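Local coordinates for PBP domain-containing protein (Vibrio parahaemolyticus, PDB 3MUQ) that is of unknown function but belongs to the periplasmic binding protein superfamily and probably captures a small ligand between its two lobes, at residues M59-K64 and N196-I201; Y74-R79 and L202-R207; E163-T168 and L182-L187. All blocks are in the same frame, centred on the assembly; numbering follows the deposited sequence.

Contacts 1 and 2 share strand 195-203, which pairs with strand 57-60 in the first and strand 75-76 in the second; they touch where Val-200 N lies 2.9 Å from Arg-79 O, a probable hydrogen bond. Contact 3 lies on the other side of the chain's centre, yet strand 185-188 joins the same sheet beside strand 78-90. Contacts 1, the most central, and 2 are partly buried ladders of backbone bonds, flanked by ring and proline packing in contact 1, and by aliphatic packing, an Asx turn and a water bridge in contact 2. Contact 3, about as far from the chain's centre as contact 2, is nevertheless largely buried and has no backbone ladder: one glutamine amide, a water and side-chain packing join its segments.

Contact 1 (M59-K64 and N196-I201); sequences MTHAPK and NPYQVI
Thr-60 O is gripped by two donors of the facing strand: Gln-199 N, at 2.9 Å and almost in line with the carbonyl, and the weaker C-H of Tyr-198 CA. The return bond, Thr-60 N to Gln-199 O at 3.1 Å, completes an antiparallel hydrogen-bonded pair, and the neighbouring Met-59 (a selenomethionine) faces Val-200 as a non-hydrogen-bonded pair. Side chains reinforce this rung, since Glu-66 accepts from Thr-60 OG1 with one carboxylate oxygen and from Gln-199 NE2 with the other. Beyond the ladder the contact becomes one of shape. CB of His-61 sits over the centre of the Tyr-198 ring, 3.7 Å from its centroid, a CH-pi contact; chi1 of 49°, with CG between backbone N and carbonyl carbon, then lays the imidazole alongside the phenol. The two planes meet at 36°, and Tyr-198 OH lies over the rim of one imidazole face. Asn-196 OD1 approaches His-61 CD2 at 3.3 Å, its amide nearly perpendicular to the ring. Further on, Pro-63 CG meets Pro-197 CG at 3.6 Å. Directional bonds thus fix the register of strand 57-60 against strand 195-203, while ring and proline packing continues the contact to the start of helix 63-71.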
loop_
_atom_site.group_PDB
_atom_site.type_symbol
_atom_site.label_atom_id
_atom_site.label_comp_id
_atom_site.label_asym_id
_atom_site.label_seq_id
_atom_site.Cartn_x
_atom_site.Cartn_y
_atom_site.Cartn_z
HETATM N N MSE A 59 8.435 13.083 -0.235
HETATM C CA MSE A 59 8.190 11.748 -0.764
HETATM C C MSE A 59 9.472 11.240 -1.393
HETATM O O MSE A 59 9.910 11.773 -2.404
HETATM C CB MSE A 59 7.082 11.793 -1.813
HETATM C CG MSE A 59 6.797 10.442 -2.483
HETATM SE SE MSE A 59 5.472 10.599 -3.915
HETATM C CE MSE A 59 3.955 11.264 -2.850
ATOM N N THR A 60 10.089 10.236 -0.783
ATOM C CA THR A 60 11.326 9.678 -1.301
ATOM C C THR A 60 11.269 8.144 -1.246
ATOM O O THR A 60 10.296 7.559 -0.750
ATOM C CB THR A 60 12.561 10.187 -0.510
ATOM O OG1 THR A 60 12.391 9.897 0.879
ATOM C CG2 THR A 60 12.727 11.689 -0.668
ATOM N N HIS A 61 12.306 7.498 -1.761
ATOM C CA HIS A 61 12.388 6.046 -1.731
ATOM C C HIS A 61 13.780 5.628 -1.264
ATOM O O HIS A 61 14.497 4.921 -1.977
ATOM C CB HIS A 61 12.048 5.465 -3.109
ATOM C CG HIS A 61 12.792 6.110 -4.240
ATOM N ND1 HIS A 61 12.343 7.249 -4.872
ATOM C CD2 HIS A 61 13.954 5.775 -4.851
ATOM C CE1 HIS A 61 13.196 7.591 -5.822
ATOM N NE2 HIS A 61 14.181 6.713 -5.831
ATOM N N ALA A 62 14.145 6.085 -0.063
ATOM C CA ALA A 62 15.461 5.851 0.544
ATOM C C ALA A 62 15.284 5.588 2.033
ATOM O O ALA A 62 15.434 6.495 2.853
ATOM C CB ALA A 62 16.372 7.063 0.322
ATOM N N PRO A 63 14.950 4.333 2.385
ATOM C CA PRO A 63 14.629 3.921 3.758
ATOM C C PRO A 63 15.662 4.349 4.809
ATOM O O PRO A 63 15.278 4.730 5.913
ATOM C CB PRO A 63 14.572 2.386 3.663
ATOM C CG PRO A 63 14.215 2.101 2.241
ATOM C CD PRO A 63 14.831 3.215 1.421
ATOM N N LYS A 64 16.950 4.277 4.484
ATOM C CA LYS A 64 17.963 4.587 5.475
ATOM C C LYS A 64 17.967 6.083 5.747
ATOM O O LYS A 64 17.951 6.520 6.897
ATOM C CB LYS A 64 19.348 4.141 4.997
ATOM C CG LYS A 64 19.553 2.636 4.961
ATOM C CD LYS A 64 21.003 2.292 4.638
ATOM C CE LYS A 64 21.290 0.805 4.825
ATOM N NZ LYS A 64 20.597 -0.027 3.810
ATOM N N ASN A 196 12.258 -0.658 -4.560
ATOM C CA ASN A 196 12.141 0.680 -4.004
ATOM C C ASN A 196 10.875 0.884 -3.195
ATOM O O ASN A 196 9.800 1.082 -3.750
ATOM C CB ASN A 196 12.211 1.729 -5.110
ATOM C CG ASN A 196 13.609 1.897 -5.647
ATOM O OD1 ASN A 196 14.461 2.518 -5.004
ATOM N ND2 ASN A 196 13.864 1.325 -6.823
ATOM N N PRO A 197 11.014 0.852 -1.870
ATOM C CA PRO A 197 9.941 1.251 -0.956
ATOM C C PRO A 197 9.833 2.782 -0.947
ATOM O O PRO A 197 10.852 3.460 -0.764
ATOM C CB PRO A 197 10.459 0.792 0.412
ATOM C CG PRO A 197 11.871 0.257 0.185
ATOM C CD PRO A 197 12.300 0.678 -1.176
ATOM N N TYR A 198 8.629 3.307 -1.143
ATOM C CA TYR A 198 8.388 4.745 -1.113
ATOM C C TYR A 198 7.759 5.169 0.194
ATOM O O TYR A 198 6.834 4.524 0.677
ATOM C CB TYR A 198 7.435 5.153 -2.235
ATOM C CG TYR A 198 8.111 5.278 -3.575
ATOM C CD1 TYR A 198 8.595 4.158 -4.228
ATOM C CD2 TYR A 198 8.276 6.519 -4.185
ATOM C CE1 TYR A 198 9.230 4.259 -5.444
ATOM C CE2 TYR A 198 8.904 6.629 -5.410
ATOM C CZ TYR A 198 9.377 5.493 -6.034
ATOM O OH TYR A 198 10.006 5.580 -7.250
ATOM N N GLN A 199 8.242 6.271 0.757
ATOM C CA GLN A 199 7.589 6.856 1.917
ATOM C C GLN A 199 7.199 8.303 1.677
ATOM O O GLN A 199 7.903 9.063 0.993
ATOM C CB GLN A 199 8.489 6.815 3.155
ATOM C CG GLN A 199 8.642 5.465 3.790
ATOM C CD GLN A 199 9.040 5.573 5.247
ATOM O OE1 GLN A 199 8.195 5.502 6.141
ATOM N NE2 GLN A 199 10.326 5.754 5.493
ATOM N N VAL A 200 6.087 8.683 2.281
ATOM C CA VAL A 200 5.698 10.073 2.350
ATOM C C VAL A 200 5.765 10.436 3.826
ATOM O O VAL A 200 5.239 9.705 4.689
ATOM C CB VAL A 200 4.277 10.296 1.763
ATOM C CG1 VAL A 200 3.294 9.326 2.381
ATOM C CG2 VAL A 200 3.814 11.736 2.000
ATOM N N ILE A 201 6.450 11.539 4.121
ATOM C CA ILE A 201 6.683 11.949 5.500
ATOM C C ILE A 201 6.402 13.436 5.683
ATOM O O ILE A 201 6.886 14.277 4.916
ATOM C CB ILE A 201 8.142 11.666 5.911
ATOM C CG1 ILE A 201 8.523 10.239 5.512
ATOM C CG2 ILE A 201 8.349 11.914 7.416
ATOM C CD1 ILE A 201 10.004 9.912 5.719
#

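Contact 2 (Y74-R79 and L202-R207); sequences YGVLPR and LVNPER
A bend at chi3 of Arg-207 (63°) brings the face of its guanidinium under CD1 of Tyr-74, and the first torsion of Val-76 (chi1 -62°) sends its two methyls to separate partners. Tyr-74 CD1 stands 3.5 Å from the plane of the Arg-207 guanidinium, over its centre, but ring and guanidinium are 53° apart, so the groups cross obliquely. A water lying in plane at the guanidinium edge accepts from Arg-207 NE at 2.9 Å and donates to Tyr-74 O at 2.8 Å. Tyr-74 O also accepts from the backbone N of Asn-204 at 3.0 Å, while Arg-207 NH2 is held by Glu-51 O. Next along the ladder, Val-76 and Leu-202 form an antiparallel hydrogen-bonded pair: Val-76 N to Leu-202 O is 2.8 Å, and Leu-202 N to Val-76 O is 3.0 Å. Val-76 CG1 rests on the amide of Asn-204, 3.7 Å from CG, and CG2 packs on Leu-202 CB and Pro-205 CD. Asn-204 OD1 accepts from Glu-206 N at 2.8 Å, the donor lying above the carbonyl plane, an Asx turn, and ND2 donates to Gly-73 O. Leu-77 CD1 meets Leu-202 CD1, and Tyr-213 of helix 213-224 touches both leucines. Backbone bonds therefore continue as far as Asn-204 N; there the Asx turn shapes the chain's exit and water links Tyr-74 O to Arg-207 NE, with apolar packing alongside.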
loop_
_atom_site.group_PDB
_atom_site.type_symbol
_atom_site.label_atom_id
_atom_site.label_comp_id
_atom_site.label_asym_id
_atom_site.label_seq_id
_atom_site.Cartn_x
_atom_site.Cartn_y
_atom_site.Cartn_z
ATOM N N TYR A 74 12.900 15.444 12.251
ATOM C CA TYR A 74 12.638 16.352 11.143
ATOM C C TYR A 74 11.285 16.069 10.507
ATOM O O TYR A 74 10.556 16.987 10.129
ATOM C CB TYR A 74 13.743 16.244 10.091
ATOM C CG TYR A 74 15.112 16.620 10.621
ATOM C CD1 TYR A 74 15.248 17.408 11.751
ATOM C CD2 TYR A 74 16.264 16.172 9.988
ATOM C CE1 TYR A 74 16.513 17.744 12.245
ATOM C CE2 TYR A 74 17.514 16.500 10.461
ATOM C CZ TYR A 74 17.637 17.284 11.584
ATOM O OH TYR A 74 18.886 17.593 12.033
ATOM N N GLY A 75 10.952 14.789 10.395
ATOM C CA GLY A 75 9.672 14.386 9.836
ATOM C C GLY A 75 8.881 13.533 10.808
ATOM O O GLY A 75 9.460 12.916 11.729
ATOM N N VAL A 76 7.563 13.504 10.607
ATOM C CA VAL A 76 6.660 12.709 11.428
ATOM C C VAL A 76 5.628 11.998 10.558
ATOM O O VAL A 76 5.502 12.299 9.374
ATOM C CB VAL A 76 5.902 13.594 12.447
ATOM C CG1 VAL A 76 6.875 14.269 13.425
ATOM C CG2 VAL A 76 5.044 14.628 11.718
ATOM N N LEU A 77 4.880 11.080 11.177
ATOM C CA LEU A 77 3.911 10.213 10.500
ATOM C C LEU A 77 4.391 9.645 9.169
ATOM O O LEU A 77 3.696 9.748 8.156
ATOM C CB LEU A 77 2.573 10.931 10.311
ATOM C CG LEU A 77 1.888 11.324 11.613
ATOM C CD1 LEU A 77 0.544 11.990 11.342
ATOM C CD2 LEU A 77 1.733 10.063 12.479
ATOM N N PRO A 78 5.570 9.013 9.169
ATOM C CA PRO A 78 6.038 8.414 7.924
ATOM C C PRO A 78 5.127 7.258 7.527
ATOM O O PRO A 78 4.665 6.493 8.378
ATOM C CB PRO A 78 7.420 7.898 8.295
ATOM C CG PRO A 78 7.322 7.645 9.750
ATOM C CD PRO A 78 6.537 8.816 10.258
ATOM N N ARG A 79 4.864 7.152 6.234
ATOM C CA ARG A 79 3.965 6.138 5.739
ATOM C C ARG A 79 4.507 5.568 4.465
ATOM O O ARG A 79 4.967 6.305 3.581
ATOM C CB ARG A 79 2.582 6.721 5.493
ATOM C CG ARG A 79 1.780 6.885 6.772
ATOM C CD ARG A 79 0.896 8.081 6.662
ATOM N NE ARG A 79 0.030 8.242 7.821
ATOM C CZ ARG A 79 -1.062 8.991 7.813
ATOM N NH1 ARG A 79 -1.391 9.642 6.703
ATOM N NH2 ARG A 79 -1.819 9.094 8.902
ATOM N N LEU A 202 5.629 13.749 6.712
ATOM C CA LEU A 202 5.243 15.118 7.000
ATOM C C LEU A 202 6.364 15.878 7.697
ATOM O O LEU A 202 7.032 15.340 8.577
ATOM C CB LEU A 202 4.030 15.113 7.916
ATOM C CG LEU A 202 2.863 14.281 7.400
ATOM C CD1 LEU A 202 1.699 14.373 8.397
ATOM C CD2 LEU A 202 2.458 14.758 6.010
ATOM N N VAL A 203 6.540 17.141 7.335
ATOM C CA VAL A 203 7.466 17.981 8.074
ATOM C C VAL A 203 6.914 18.212 9.481
ATOM O O VAL A 203 5.729 18.500 9.659
ATOM C CB VAL A 203 7.754 19.299 7.333
ATOM C CG1 VAL A 203 8.549 20.263 8.226
ATOM C CG2 VAL A 203 8.476 18.994 5.977
ATOM N N ASN A 204 7.770 18.053 10.483
ATOM C CA ASN A 204 7.332 18.133 11.873
ATOM C C ASN A 204 6.760 19.517 12.233
ATOM O O ASN A 204 7.487 20.503 12.252
ATOM C CB ASN A 204 8.504 17.793 12.779
ATOM C CG ASN A 204 8.107 17.705 14.245
ATOM O OD1 ASN A 204 7.019 18.141 14.646
ATOM N ND2 ASN A 204 8.991 17.129 15.053
ATOM N N PRO A 205 5.451 19.592 12.528
ATOM C CA PRO A 205 4.842 20.909 12.777
ATOM C C PRO A 205 5.338 21.529 14.078
ATOM O O PRO A 205 5.176 22.721 14.294
ATOM C CB PRO A 205 3.350 20.586 12.887
ATOM C CG PRO A 205 3.313 19.180 13.377
ATOM C CD PRO A 205 4.474 18.502 12.675
ATOM N N GLU A 206 5.932 20.706 14.931
ATOM C CA GLU A 206 6.585 21.175 16.141
ATOM C C GLU A 206 7.791 22.008 15.756
ATOM O O GLU A 206 8.071 23.029 16.378
ATOM C CB GLU A 206 7.082 19.975 16.943
ATOM C CG GLU A 206 6.502 19.803 18.324
ATOM C CD GLU A 206 7.238 18.715 19.099
ATOM O OE1 GLU A 206 8.224 18.156 18.558
ATOM O OE2 GLU A 206 6.833 18.417 20.244
ATOM N N ARG A 207 8.531 21.541 14.750
ATOM C CA ARG A 207 9.688 22.274 14.259
ATOM C C ARG A 207 9.246 23.488 13.462
ATOM O O ARG A 207 9.922 24.516 13.480
ATOM C CB ARG A 207 10.581 21.392 13.384
ATOM C CG ARG A 207 11.498 20.499 14.151
ATOM C CD ARG A 207 12.276 19.555 13.236
ATOM N NE ARG A 207 13.168 20.239 12.300
ATOM C CZ ARG A 207 14.348 20.754 12.637
ATOM N NH1 ARG A 207 14.781 20.680 13.891
ATOM N NH2 ARG A 207 15.096 21.345 11.728
HETATM O O HOH W 1 11.910 19.440 9.780
#

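Contact 3 (E163-T168 and L182-L187); sequences EMQGYT and LDLEIL
Gln-165 reaches across to Asp-183 with its amide, carried there by a stem of CB and CG that bends at chi2 (-63°). CD comes within 3.9 Å of Asp-183 O, and the two branches beyond it both deal with that carbonyl. NE2 of Gln-165 donates both to Ser-162 O, within the helix end, and to Asp-183 O, the latter over 3.1 Å with a nearly straight N-H (164°) and the acceptor close to the amide plane. Gln-165 OE1 accepts from a water at 2.9 Å, and this water donates to Asp-183 O as well, at 3.1 Å. Asp-183 O thus accepts from NE2 and from the water that OE1 holds. Asp-183 is the central residue of an inverse gamma turn; Gln-165, with positive phi, closes helix 154-163 in a Schellman motif. Farther along, side-chain packing takes over: Leu-184 CD2 lies against the backbone carbonyl, 3.7 Å from Gly-166 O, and Leu-187 CD1 makes an apolar contact with Tyr-167 CE1 at 3.4 Å, a tight approach, the side chains crossing at about a right angle. Tyr-167 OH is engaged by Asp-94 OD1 and Ala-96 N, which anchor the ring's far end. One amide consequently ties the C-terminal end of helix 154-163 to the turn before strand 185-188.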
loop_
_atom_site.group_PDB
_atom_site.type_symbol
_atom_site.label_atom_id
_atom_site.label_comp_id
_atom_site.label_asym_id
_atom_site.label_seq_id
_atom_site.Cartn_x
_atom_site.Cartn_y
_atom_site.Cartn_z
ATOM N N GLU A 163 6.911 -15.327 -26.498
ATOM C CA GLU A 163 6.803 -15.714 -27.903
ATOM C C GLU A 163 8.157 -15.615 -28.619
ATOM O O GLU A 163 8.566 -16.518 -29.369
ATOM C CB GLU A 163 5.785 -14.833 -28.616
ATOM C CG GLU A 163 5.754 -15.017 -30.122
ATOM C CD GLU A 163 5.399 -16.438 -30.533
ATOM O OE1 GLU A 163 4.538 -17.054 -29.874
ATOM O OE2 GLU A 163 5.983 -16.933 -31.523
HETATM N N MSE A 164 8.862 -14.516 -28.378
HETATM C CA MSE A 164 10.116 -14.274 -29.079
HETATM C C MSE A 164 11.331 -14.785 -28.316
HETATM O O MSE A 164 12.465 -14.616 -28.764
HETATM C CB MSE A 164 10.254 -12.791 -29.406
HETATM C CG MSE A 164 9.201 -12.330 -30.372
HETATM SE SE MSE A 164 9.487 -10.487 -30.868
HETATM C CE MSE A 164 11.220 -10.723 -31.749
ATOM N N GLN A 165 11.090 -15.430 -27.177
ATOM C CA GLN A 165 12.183 -15.853 -26.293
ATOM C C GLN A 165 13.161 -14.711 -26.038
ATOM O O GLN A 165 14.352 -14.804 -26.338
ATOM C CB GLN A 165 12.913 -17.068 -26.877
ATOM C CG GLN A 165 12.074 -18.348 -26.791
ATOM C CD GLN A 165 11.797 -18.737 -25.345
ATOM O OE1 GLN A 165 12.682 -19.248 -24.652
ATOM N NE2 GLN A 165 10.568 -18.482 -24.876
ATOM N N GLY A 166 12.653 -13.622 -25.482
ATOM C CA GLY A 166 13.508 -12.496 -25.155
ATOM C C GLY A 166 13.461 -12.108 -23.690
ATOM O O GLY A 166 12.731 -12.703 -22.892
ATOM N N TYR A 167 14.254 -11.099 -23.347
ATOM C CA TYR A 167 14.309 -10.573 -21.998
ATOM C C TYR A 167 13.336 -9.410 -21.847
ATOM O O TYR A 167 13.030 -8.722 -22.811
ATOM C CB TYR A 167 15.718 -10.064 -21.702
ATOM C CG TYR A 167 16.772 -11.152 -21.690
ATOM C CD1 TYR A 167 17.139 -11.785 -20.502
ATOM C CD2 TYR A 167 17.408 -11.539 -22.866
ATOM C CE1 TYR A 167 18.116 -12.790 -20.496
ATOM C CE2 TYR A 167 18.387 -12.533 -22.873
ATOM C CZ TYR A 167 18.739 -13.149 -21.685
ATOM O OH TYR A 167 19.707 -14.126 -21.698
ATOM N N THR A 168 12.865 -9.192 -20.629
ATOM C CA THR A 168 12.146 -7.964 -20.299
ATOM C C THR A 168 12.273 -7.674 -18.792
ATOM O O THR A 168 12.674 -8.547 -18.004
ATOM C CB THR A 168 10.649 -8.038 -20.735
ATOM O OG1 THR A 168 10.094 -6.718 -20.785
ATOM C CG2 THR A 168 9.826 -8.893 -19.779
ATOM N N LEU A 182 4.055 -18.587 -19.403
ATOM C CA LEU A 182 5.245 -18.014 -20.029
ATOM C C LEU A 182 6.385 -19.032 -20.081
ATOM O O LEU A 182 6.644 -19.733 -19.111
ATOM C CB LEU A 182 5.696 -16.758 -19.274
ATOM C CG LEU A 182 4.663 -15.621 -19.255
ATOM C CD1 LEU A 182 5.031 -14.514 -18.256
ATOM C CD2 LEU A 182 4.470 -15.068 -20.665
ATOM N N ASP A 183 7.073 -19.102 -21.212
ATOM C CA ASP A 183 8.265 -19.936 -21.316
ATOM C C ASP A 183 9.469 -19.091 -20.950
ATOM O O ASP A 183 10.365 -18.900 -21.767
ATOM C CB ASP A 183 8.444 -20.466 -22.745
ATOM C CG ASP A 183 7.444 -21.546 -23.105
ATOM O OD1 ASP A 183 6.714 -22.034 -22.212
ATOM O OD2 ASP A 183 7.392 -21.915 -24.297
ATOM N N LEU A 184 9.465 -18.565 -19.729
ATOM C CA LEU A 184 10.501 -17.671 -19.252
ATOM C C LEU A 184 10.729 -17.997 -17.780
ATOM O O LEU A 184 9.923 -18.699 -17.171
ATOM C CB LEU A 184 10.020 -16.215 -19.352
ATOM C CG LEU A 184 9.514 -15.686 -20.702
ATOM C CD1 LEU A 184 8.768 -14.358 -20.500
ATOM C CD2 LEU A 184 10.657 -15.535 -21.686
ATOM N N GLU A 185 11.803 -17.455 -17.225
ATOM C CA GLU A 185 12.102 -17.534 -15.793
ATOM C C GLU A 185 12.582 -16.170 -15.329
ATOM O O GLU A 185 12.982 -15.336 -16.149
ATOM C CB GLU A 185 13.252 -18.505 -15.536
ATOM C CG GLU A 185 12.881 -19.946 -15.390
ATOM C CD GLU A 185 14.108 -20.835 -15.164
ATOM O OE1 GLU A 185 15.260 -20.361 -15.352
ATOM O OE2 GLU A 185 13.911 -22.017 -14.798
ATOM N N ILE A 186 12.585 -15.956 -14.015
ATOM C CA ILE A 186 13.313 -14.836 -13.435
ATOM C C ILE A 186 14.804 -15.138 -13.555
ATOM O O ILE A 186 15.279 -16.172 -13.076
ATOM C CB ILE A 186 12.955 -14.635 -11.960
ATOM C CG1 ILE A 186 11.502 -14.171 -11.811
ATOM C CG2 ILE A 186 13.906 -13.628 -11.302
ATOM C CD1 ILE A 186 11.048 -14.128 -10.369
ATOM N N LEU A 187 15.552 -14.252 -14.202
ATOM C CA LEU A 187 16.964 -14.531 -14.418
ATOM C C LEU A 187 17.844 -13.616 -13.592
ATOM O O LEU A 187 19.001 -13.938 -13.344
ATOM C CB LEU A 187 17.344 -14.420 -15.900
ATOM C CG LEU A 187 16.765 -15.453 -16.861
ATOM C CD1 LEU A 187 17.213 -15.134 -18.261
ATOM C CD2 LEU A 187 17.196 -16.863 -16.463
HETATM O O HOH W 2 12.818 -20.710 -22.207
#